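Local coordinates for protein thermostable carboxypeptidase 1 (Pyrococcus furiosus, PDB 1KA2) that removes amino acids one at a time from the C-terminus of peptides as a cobalt-dependent homodimeric M32 metallocarboxypeptidase of broad specificity, at residues R311-V316 with D337-F342; L217-K222 with E317-V322; E59-P64 with R92-A97. All coordinates share one frame; numbering follows the deposited sequence.

Contact 1: residues R311-V316 with D337-F342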
loop_
_atom_site.group_PDB
_atom_site.type_symbol
_atom_site.label_atom_id
_atom_site.label_comp_id
_atom_site.label_asym_id
_atom_site.label_seq_id
_atom_site.Cartn_x
_atom_site.Cartn_y
_atom_site.Cartn_z
ATOM N N ARG A 311 32.138 5.010 -0.986
ATOM C CA ARG A 311 33.367 4.219 -1.003
ATOM C C ARG A 311 34.596 5.097 -0.761
ATOM O O ARG A 311 35.733 4.631 -0.860
ATOM C CB ARG A 311 33.515 3.459 -2.333
ATOM C CG ARG A 311 32.506 2.346 -2.535
ATOM C CD ARG A 311 32.781 1.613 -3.834
ATOM N NE ARG A 311 31.612 0.860 -4.272
ATOM C CZ ARG A 311 31.270 -0.349 -3.848
ATOM N NH1 ARG A 311 32.009 -0.986 -2.965
ATOM N NH2 ARG A 311 30.168 -0.915 -4.307
ATOM N N SER A 312 34.355 6.368 -0.445
ATOM C CA SER A 312 35.440 7.311 -0.179
ATOM C C SER A 312 35.993 7.084 1.231
ATOM O O SER A 312 35.273 6.633 2.128
ATOM C CB SER A 312 34.951 8.761 -0.307
ATOM O OG SER A 312 34.183 9.141 0.816
ATOM N N LYS A 313 37.267 7.403 1.427
ATOM C CA LYS A 313 37.910 7.222 2.727
ATOM C C LYS A 313 37.185 7.989 3.836
ATOM O O LYS A 313 37.062 7.509 4.964
ATOM C CB LYS A 313 39.355 7.690 2.635
ATOM C CG LYS A 313 40.158 7.438 3.879
ATOM C CD LYS A 313 40.247 5.956 4.115
ATOM C CE LYS A 313 41.159 5.616 5.268
ATOM N NZ LYS A 313 41.333 4.145 5.330
ATOM N N GLU A 314 36.705 9.182 3.497
ATOM C CA GLU A 314 35.994 10.026 4.446
ATOM C C GLU A 314 34.699 9.394 4.966
ATOM O O GLU A 314 34.426 9.413 6.167
ATOM C CB GLU A 314 35.681 11.386 3.816
ATOM C CG GLU A 314 36.879 12.243 3.447
ATOM C CD GLU A 314 37.652 11.711 2.248
ATOM O OE1 GLU A 314 37.021 11.237 1.272
ATOM O OE2 GLU A 314 38.895 11.792 2.289
ATOM N N PHE A 315 33.894 8.840 4.064
ATOM C CA PHE A 315 32.644 8.205 4.481
ATOM C C PHE A 315 32.980 7.045 5.425
ATOM O O PHE A 315 32.274 6.785 6.395
ATOM C CB PHE A 315 31.852 7.691 3.260
ATOM C CG PHE A 315 30.506 7.110 3.616
ATOM C CD1 PHE A 315 29.434 7.944 3.920
ATOM C CD2 PHE A 315 30.338 5.732 3.723
ATOM C CE1 PHE A 315 28.215 7.418 4.341
ATOM C CE2 PHE A 315 29.126 5.190 4.141
ATOM C CZ PHE A 315 28.055 6.041 4.453
ATOM N N VAL A 316 34.087 6.369 5.152
ATOM C CA VAL A 316 34.520 5.250 5.980
ATOM C C VAL A 316 34.885 5.703 7.396
ATOM O O VAL A 316 34.553 5.024 8.378
ATOM C CB VAL A 316 35.727 4.510 5.340
ATOM C CG1 VAL A 316 36.424 3.631 6.392
ATOM C CG2 VAL A 316 35.228 3.672 4.148
ATOM N N ASP A 337 41.141 -1.075 6.809
ATOM C CA ASP A 337 40.632 -2.397 6.483
ATOM C C ASP A 337 39.240 -2.253 5.886
ATOM O O ASP A 337 38.872 -2.973 4.962
ATOM C CB ASP A 337 40.559 -3.268 7.740
ATOM C CG ASP A 337 41.859 -3.992 8.027
ATOM O OD1 ASP A 337 42.062 -4.409 9.189
ATOM O OD2 ASP A 337 42.668 -4.159 7.089
ATOM N N VAL A 338 38.467 -1.317 6.425
ATOM C CA VAL A 338 37.122 -1.086 5.931
ATOM C C VAL A 338 37.228 -0.419 4.573
ATOM O O VAL A 338 36.462 -0.727 3.660
ATOM C CB VAL A 338 36.299 -0.191 6.893
ATOM C CG1 VAL A 338 34.900 0.028 6.326
ATOM C CG2 VAL A 338 36.210 -0.853 8.280
ATOM N N TYR A 339 38.191 0.488 4.435
ATOM C CA TYR A 339 38.376 1.163 3.161
ATOM C C TYR A 339 38.679 0.157 2.049
ATOM O O TYR A 339 37.942 0.087 1.068
ATOM C CB TYR A 339 39.515 2.180 3.219
ATOM C CG TYR A 339 39.663 2.913 1.911
ATOM C CD1 TYR A 339 38.777 3.930 1.560
ATOM C CD2 TYR A 339 40.630 2.533 0.980
ATOM C CE1 TYR A 339 38.848 4.551 0.310
ATOM C CE2 TYR A 339 40.707 3.143 -0.274
ATOM C CZ TYR A 339 39.816 4.148 -0.603
ATOM O OH TYR A 339 39.881 4.747 -1.845
ATOM N N LEU A 340 39.758 -0.612 2.196
ATOM C CA LEU A 340 40.139 -1.597 1.181
ATOM C C LEU A 340 38.971 -2.539 0.864
ATOM O O LEU A 340 38.756 -2.927 -0.282
ATOM C CB LEU A 340 41.362 -2.402 1.653
ATOM C CG LEU A 340 42.669 -1.611 1.864
ATOM C CD1 LEU A 340 43.725 -2.517 2.485
ATOM C CD2 LEU A 340 43.171 -1.043 0.532
ATOM N N TYR A 341 38.219 -2.894 1.898
ATOM C CA TYR A 341 37.060 -3.767 1.768
ATOM C C TYR A 341 36.032 -3.117 0.833
ATOM O O TYR A 341 35.568 -3.744 -0.122
ATOM C CB TYR A 341 36.482 -3.997 3.169
ATOM C CG TYR A 341 35.148 -4.689 3.247
ATOM C CD1 TYR A 341 34.889 -5.851 2.517
ATOM C CD2 TYR A 341 34.155 -4.209 4.101
ATOM C CE1 TYR A 341 33.673 -6.517 2.637
ATOM C CE2 TYR A 341 32.937 -4.864 4.233
ATOM C CZ TYR A 341 32.700 -6.019 3.500
ATOM O OH TYR A 341 31.496 -6.672 3.649
ATOM N N PHE A 342 35.712 -1.850 1.091
ATOM C CA PHE A 342 34.741 -1.107 0.284
ATOM C C PHE A 342 35.193 -0.833 -1.150
ATOM O O PHE A 342 34.387 -0.436 -1.986
ATOM C CB PHE A 342 34.434 0.246 0.940
ATOM C CG PHE A 342 33.354 0.203 1.991
ATOM C CD1 PHE A 342 33.112 -0.950 2.725
ATOM C CD2 PHE A 342 32.607 1.345 2.273
ATOM C CE1 PHE A 342 32.148 -0.964 3.723
ATOM C CE2 PHE A 342 31.642 1.341 3.270
ATOM C CZ PHE A 342 31.413 0.182 3.996
#
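The start of helix 313-326 meets helix 335-342 here, in the helical body of the M32 fold, and R311, just ahead of the first helix, reaches across to F342. Its NH1 donates to F342 O at 2.6 Å with an N-H...O angle of 159°. The carbonyl oxygen lies almost in the guanidinium plane, whereas the donor is tilted 29° from the carbonyl plane. The side chain runs extended from CG to NE, which carries the guanidinium past the F342 backbone to the oxygen. N307 OD1 takes the NE hydrogen, so a second bond fixes the rotation of the group.

The Y339 ring lies against the R311-K313 backbone. R311 O is 3.3 Å from its CE1, approaching obliquely, while S312 C and K313 N lie at the ring edge. CG of K313 is anti to the backbone N (chi1 -175°), and the chain then bends at chi2 to bring CD to 3.6 Å from Y339 CD1. Beyond it, K313 NZ passes 3.4 Å from Y339 CB and goes on to a salt bridge with E336. V316 splits its two methyls: CG1 sits 3.9 Å from V338 CB, and CG2 is 4.0 Å from F342 CD2. V338 CG1 lies over one face of the F342 ring, offset toward its rim.

At the start of the first helix, S312 OG accepts from F315 N, an N-cap bond that closes the first turn, and is also hydrogen-bonded to I309 O. The R311 side chain is about 8 Å from that of the metal ligand H269. A buried guanidinium gripped by F342 O and N307 thus ties R311 to the F342 backbone, and its positive charge would probably be partly offset by the carbonyl dipoles there.

Contact 2: residues L217-K222 with E317-V322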
loop_
_atom_site.group_PDB
_atom_site.type_symbol
_atom_site.label_atom_id
_atom_site.label_comp_id
_atom_site.label_asym_id
_atom_site.label_seq_id
_atom_site.Cartn_x
_atom_site.Cartn_y
_atom_site.Cartn_z
ATOM N N LEU A 217 20.275 2.831 9.729
ATOM C CA LEU A 217 19.433 3.893 10.287
ATOM C C LEU A 217 20.275 5.136 10.622
ATOM O O LEU A 217 19.897 6.267 10.302
ATOM C CB LEU A 217 18.740 3.410 11.568
ATOM C CG LEU A 217 17.382 4.024 11.951
ATOM C CD1 LEU A 217 17.227 3.996 13.485
ATOM C CD2 LEU A 217 17.265 5.455 11.439
ATOM N N TRP A 218 21.416 4.909 11.270
ATOM C CA TRP A 218 22.312 5.988 11.664
ATOM C C TRP A 218 22.827 6.749 10.448
ATOM O O TRP A 218 22.918 7.978 10.467
ATOM C CB TRP A 218 23.505 5.423 12.432
ATOM C CG TRP A 218 24.418 6.467 13.023
ATOM C CD1 TRP A 218 24.303 7.054 14.255
ATOM C CD2 TRP A 218 25.613 7.000 12.436
ATOM N NE1 TRP A 218 25.354 7.908 14.474
ATOM C CE2 TRP A 218 26.176 7.895 13.378
ATOM C CE3 TRP A 218 26.266 6.806 11.212
ATOM C CZ2 TRP A 218 27.365 8.596 13.134
ATOM C CZ3 TRP A 218 27.449 7.503 10.966
ATOM C CH2 TRP A 218 27.986 8.387 11.926
ATOM N N ILE A 219 23.177 6.019 9.396
ATOM C CA ILE A 219 23.681 6.666 8.195
ATOM C C ILE A 219 22.583 7.503 7.538
ATOM O O ILE A 219 22.820 8.644 7.126
ATOM C CB ILE A 219 24.223 5.632 7.187
ATOM C CG1 ILE A 219 25.464 4.957 7.773
ATOM C CG2 ILE A 219 24.541 6.308 5.852
ATOM C CD1 ILE A 219 26.109 3.927 6.860
ATOM N N LEU A 220 21.375 6.957 7.444
ATOM C CA LEU A 220 20.304 7.720 6.822
ATOM C C LEU A 220 19.983 9.006 7.595
ATOM O O LEU A 220 19.667 10.026 6.986
ATOM C CB LEU A 220 19.060 6.851 6.643
ATOM C CG LEU A 220 19.207 5.794 5.533
ATOM C CD1 LEU A 220 17.941 4.959 5.453
ATOM C CD2 LEU A 220 19.480 6.474 4.188
ATOM N N GLN A 221 20.076 8.974 8.923
ATOM C CA GLN A 221 19.812 10.184 9.707
ATOM C C GLN A 221 20.969 11.167 9.496
ATOM O O GLN A 221 20.776 12.385 9.526
ATOM C CB GLN A 221 19.676 9.848 11.191
ATOM C CG GLN A 221 18.763 8.661 11.453
ATOM C CD GLN A 221 18.543 8.387 12.941
ATOM O OE1 GLN A 221 17.481 8.691 13.473
ATOM N NE2 GLN A 221 19.538 7.823 13.611
ATOM N N LYS A 222 22.168 10.640 9.266
ATOM C CA LYS A 222 23.312 11.502 9.023
ATOM C C LYS A 222 23.143 12.206 7.689
ATOM O O LYS A 222 23.619 13.327 7.512
ATOM C CB LYS A 222 24.611 10.698 9.046
ATOM C CG LYS A 222 25.083 10.393 10.450
ATOM C CD LYS A 222 25.261 11.683 11.241
ATOM C CE LYS A 222 25.498 11.394 12.712
ATOM N NZ LYS A 222 25.610 12.650 13.507
ATOM N N GLU A 317 35.592 6.829 7.497
ATOM C CA GLU A 317 35.990 7.369 8.801
ATOM C C GLU A 317 34.757 7.806 9.575
ATOM O O GLU A 317 34.670 7.591 10.773
ATOM C CB GLU A 317 36.936 8.559 8.641
ATOM C CG GLU A 317 38.299 8.200 8.088
ATOM C CD GLU A 317 39.149 9.420 7.760
ATOM O OE1 GLU A 317 40.300 9.233 7.299
ATOM O OE2 GLU A 317 38.661 10.554 7.964
ATOM N N LEU A 318 33.802 8.404 8.872
ATOM C CA LEU A 318 32.556 8.873 9.472
ATOM C C LEU A 318 31.703 7.775 10.098
ATOM O O LEU A 318 31.112 7.960 11.162
ATOM C CB LEU A 318 31.720 9.590 8.409
ATOM C CG LEU A 318 30.270 9.884 8.817
ATOM C CD1 LEU A 318 30.262 10.835 10.022
ATOM C CD2 LEU A 318 29.514 10.477 7.621
ATOM N N ILE A 319 31.634 6.636 9.419
ATOM C CA ILE A 319 30.826 5.505 9.874
ATOM C C ILE A 319 31.598 4.509 10.745
ATOM O O ILE A 319 31.003 3.721 11.499
ATOM C CB ILE A 319 30.255 4.734 8.660
ATOM C CG1 ILE A 319 29.777 5.721 7.597
ATOM C CG2 ILE A 319 29.097 3.839 9.092
ATOM C CD1 ILE A 319 28.814 6.774 8.093
ATOM N N TYR A 320 32.923 4.552 10.639
ATOM C CA TYR A 320 33.787 3.639 11.380
ATOM C C TYR A 320 33.377 3.433 12.842
ATOM O O TYR A 320 33.201 2.298 13.290
ATOM C CB TYR A 320 35.250 4.111 11.312
ATOM C CG TYR A 320 36.201 3.150 11.973
ATOM C CD1 TYR A 320 36.369 1.861 11.472
ATOM C CD2 TYR A 320 36.884 3.503 13.138
ATOM C CE1 TYR A 320 37.185 0.946 12.111
ATOM C CE2 TYR A 320 37.708 2.591 13.790
ATOM C CZ TYR A 320 37.852 1.312 13.270
ATOM O OH TYR A 320 38.652 0.388 13.901
ATOM N N PRO A 321 33.219 4.524 13.607
ATOM C CA PRO A 321 32.829 4.335 15.009
ATOM C C PRO A 321 31.507 3.589 15.194
ATOM O O PRO A 321 31.360 2.793 16.125
ATOM C CB PRO A 321 32.807 5.765 15.564
ATOM C CG PRO A 321 32.625 6.628 14.345
ATOM C CD PRO A 321 33.461 5.944 13.305
ATOM N N VAL A 322 30.560 3.839 14.297
ATOM C CA VAL A 322 29.256 3.194 14.357
ATOM C C VAL A 322 29.371 1.702 14.080
ATOM O O VAL A 322 28.651 0.891 14.666
ATOM C CB VAL A 322 28.292 3.820 13.345
ATOM C CG1 VAL A 322 26.945 3.119 13.404
ATOM C CG2 VAL A 322 28.139 5.301 13.650
#
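The W218 indole is the flat group that carries this contact, reaching from helix 209-223 toward helix 313-326. One face takes V322 CG2, a CH-pi contact centred over the six-membered ring; on the opposite face lies K222 CG, one turn further along the indole's own helix and offset toward the rim. In the ring plane, at the edge, come I319 CD1 and I219 CG1, with I319 CD1 3.3 Å from W218 CZ3. The far corner of the ring, CH2, meets L318 twice: its backbone O at 3.2 Å, from an oblique direction, and its CD1 at 3.8 Å. With CG anti to the backbone N (chi1 -173°), the indole extends out from its helix, which sets one face against V322 and its edge against I319.

Beside the indole, I219 and I319 cross at about a right angle, with I219 CD1 3.7 Å from I319 CG2. The contact is apolar apart from the L318 carbonyl, so the indole is held by shape on both faces and along its edge.

The two short segments run in roughly opposing directions, their N-to-C axes at 142° and 10.9 Å apart. Helix 261-278, which bears the HEXXH motif, backs the 217-222 side: I264 touches I219, and F271 and T267 touch L220. On the 317-322 side, A451 and F453 pack against L318.

Contact 3: residues E59-P64 with R92-A97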
loop_
_atom_site.group_PDB
_atom_site.type_symbol
_atom_site.label_atom_id
_atom_site.label_comp_id
_atom_site.label_asym_id
_atom_site.label_seq_id
_atom_site.Cartn_x
_atom_site.Cartn_y
_atom_site.Cartn_z
ATOM N N GLU A 59 -5.585 3.670 -21.418
ATOM C CA GLU A 59 -6.821 4.112 -22.038
ATOM C C GLU A 59 -7.027 5.611 -21.832
ATOM O O GLU A 59 -7.407 6.323 -22.759
ATOM C CB GLU A 59 -7.995 3.334 -21.450
ATOM C CG GLU A 59 -9.325 3.620 -22.110
ATOM C CD GLU A 59 -10.450 2.776 -21.538
ATOM O OE1 GLU A 59 -10.387 1.527 -21.661
ATOM O OE2 GLU A 59 -11.396 3.369 -20.965
ATOM N N LEU A 60 -6.768 6.085 -20.616
ATOM C CA LEU A 60 -6.931 7.503 -20.293
ATOM C C LEU A 60 -5.903 8.383 -21.010
ATOM O O LEU A 60 -6.211 9.492 -21.451
ATOM C CB LEU A 60 -6.816 7.712 -18.774
ATOM C CG LEU A 60 -7.920 7.147 -17.870
ATOM C CD1 LEU A 60 -7.574 7.395 -16.405
ATOM C CD2 LEU A 60 -9.248 7.802 -18.200
ATOM N N LEU A 61 -4.674 7.894 -21.117
ATOM C CA LEU A 61 -3.627 8.652 -21.778
ATOM C C LEU A 61 -3.928 8.842 -23.261
ATOM O O LEU A 61 -3.568 9.862 -23.849
ATOM C CB LEU A 61 -2.282 7.940 -21.628
ATOM C CG LEU A 61 -1.059 8.679 -22.176
ATOM C CD1 LEU A 61 -0.835 9.953 -21.356
ATOM C CD2 LEU A 61 0.166 7.779 -22.106
ATOM N N LEU A 62 -4.595 7.865 -23.865
ATOM C CA LEU A 62 -4.899 7.946 -25.287
ATOM C C LEU A 62 -6.334 8.345 -25.618
ATOM O O LEU A 62 -6.780 8.190 -26.751
ATOM C CB LEU A 62 -4.545 6.618 -25.968
ATOM C CG LEU A 62 -3.072 6.366 -26.321
ATOM C CD1 LEU A 62 -2.181 6.692 -25.143
ATOM C CD2 LEU A 62 -2.892 4.912 -26.744
ATOM N N HIS A 63 -7.061 8.865 -24.637
ATOM C CA HIS A 63 -8.431 9.290 -24.891
ATOM C C HIS A 63 -8.377 10.467 -25.873
ATOM O O HIS A 63 -7.522 11.338 -25.754
ATOM C CB HIS A 63 -9.096 9.720 -23.583
ATOM C CG HIS A 63 -10.575 9.906 -23.694
ATOM N ND1 HIS A 63 -11.146 10.907 -24.448
ATOM C CD2 HIS A 63 -11.601 9.190 -23.176
ATOM C CE1 HIS A 63 -12.462 10.801 -24.391
ATOM N NE2 HIS A 63 -12.764 9.767 -23.626
ATOM N N PRO A 64 -9.286 10.502 -26.863
ATOM C CA PRO A 64 -9.299 11.596 -27.846
ATOM C C PRO A 64 -9.191 12.988 -27.215
ATOM O O PRO A 64 -8.436 13.841 -27.687
ATOM C CB PRO A 64 -10.626 11.389 -28.570
ATOM C CG PRO A 64 -10.788 9.898 -28.531
ATOM C CD PRO A 64 -10.394 9.563 -27.109
ATOM N N ARG A 92 5.669 12.731 -25.837
ATOM C CA ARG A 92 6.490 11.524 -25.914
ATOM C C ARG A 92 5.732 10.293 -25.401
ATOM O O ARG A 92 5.874 9.194 -25.951
ATOM C CB ARG A 92 7.770 11.716 -25.107
ATOM C CG ARG A 92 8.662 10.488 -25.005
ATOM C CD ARG A 92 9.860 10.758 -24.101
ATOM N NE ARG A 92 10.452 9.521 -23.595
ATOM C CZ ARG A 92 11.296 8.744 -24.268
ATOM N NH1 ARG A 92 11.679 9.064 -25.500
ATOM N NH2 ARG A 92 11.746 7.631 -23.702
ATOM N N SER A 93 4.922 10.473 -24.360
ATOM C CA SER A 93 4.161 9.362 -23.797
ATOM C C SER A 93 3.056 8.903 -24.729
ATOM O O SER A 93 2.919 7.711 -24.992
ATOM C CB SER A 93 3.540 9.747 -22.457
ATOM O OG SER A 93 4.529 9.995 -21.483
ATOM N N ILE A 94 2.252 9.849 -25.208
ATOM C CA ILE A 94 1.161 9.522 -26.113
ATOM C C ILE A 94 1.740 8.869 -27.358
ATOM O O ILE A 94 1.175 7.915 -27.885
ATOM C CB ILE A 94 0.374 10.779 -26.514
ATOM C CG1 ILE A 94 -0.408 11.291 -25.301
ATOM C CG2 ILE A 94 -0.548 10.478 -27.703
ATOM C CD1 ILE A 94 -1.151 12.597 -25.549
ATOM N N ARG A 95 2.877 9.384 -27.806
ATOM C CA ARG A 95 3.550 8.849 -28.980
ATOM C C ARG A 95 3.954 7.403 -28.714
ATOM O O ARG A 95 3.540 6.490 -29.427
ATOM C CB ARG A 95 4.797 9.682 -29.310
ATOM C CG ARG A 95 5.225 9.583 -30.772
ATOM C CD ARG A 95 6.565 10.260 -31.054
ATOM N NE ARG A 95 7.701 9.401 -30.719
ATOM C CZ ARG A 95 7.991 8.264 -31.348
ATOM N NH1 ARG A 95 7.229 7.839 -32.351
ATOM N NH2 ARG A 95 9.044 7.550 -30.972
ATOM N N ILE A 96 4.755 7.188 -27.676
ATOM C CA ILE A 96 5.198 5.841 -27.341
ATOM C C ILE A 96 4.027 4.896 -27.136
ATOM O O ILE A 96 4.041 3.773 -27.624
ATOM C CB ILE A 96 6.031 5.825 -26.062
ATOM C CG1 ILE A 96 7.273 6.689 -26.236
ATOM C CG2 ILE A 96 6.418 4.397 -25.728
ATOM C CD1 ILE A 96 8.044 6.883 -24.951
ATOM N N ALA A 97 3.015 5.355 -26.409
ATOM C CA ALA A 97 1.846 4.535 -26.134
ATOM C C ALA A 97 1.077 4.092 -27.380
ATOM O O ALA A 97 0.567 2.976 -27.428
ATOM C CB ALA A 97 0.913 5.267 -25.178
#
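Apolar packing makes up this contact, where the end of helix 43-61 and the turn after it rest on helix 81-99. The CB of L61 is directed toward that helix. From there CG is anti to the backbone N (chi1 -175°), which brings CD2 between two residues one turn apart: S93 CB at 3.9 Å and A97 CB at 4.0 Å. The body of the same leucine crosses I94 at a slant, CG to I94 CG1 being 4.1 Å. L62, the first residue to leave the helical conformation, comes in from beside it. Its CD1 lies 3.4 Å from A97 CB, tighter than a usual carbon pair, and its CD2 lies near the A97 carbonyl. A97, with only CB for a side chain, is met by both leucines, and its small size probably lets them come close to the helix backbone.

Backbone atoms add a second kind of touch. L61 O is 3.8 Å from I94 CG1, so the isoleucine lies against the end of the first helix as well as against the leucine branch. With an alanine at L61, CD2 would be gone and the CB atoms of S93 and A97 would probably lose their shared neighbour, while I94 CG1 would lose its contact with the leucine branch.

Charge enters only at the margin, where E59 OE1 makes a salt bridge with R19 NH2 of the second subunit.

The contact thus sits near the surface, close to the dimer partner. F66 of helix 64-74 touches both L61 and I94, while V67 and V70 pack on I94. From helix 8-36, I20 touches L61 and L60.

Contact 3 comes first along the chain and closes before the other two begin; it joins helices 43-61 and 81-99. Contacts 1 and 2 share helix 313-326 and alternate in sequence, 217-222 pairing with 317-322, and 311-316 with 337-342. Their centres are 13 Å apart and they touch, F315 CZ lying 3.7 Å from I219 CD1, so helix 313-326 is held by helix 209-223 and by helix 335-342. Contact 3 lies across the centre of the chain, its centre 47 Å from contact 1 and 45 Å from contact 2. R311 and I219 both touch helix 261-278, which carries the HEXXH motif, whereas contact 3 borders the second subunit, away from the metal.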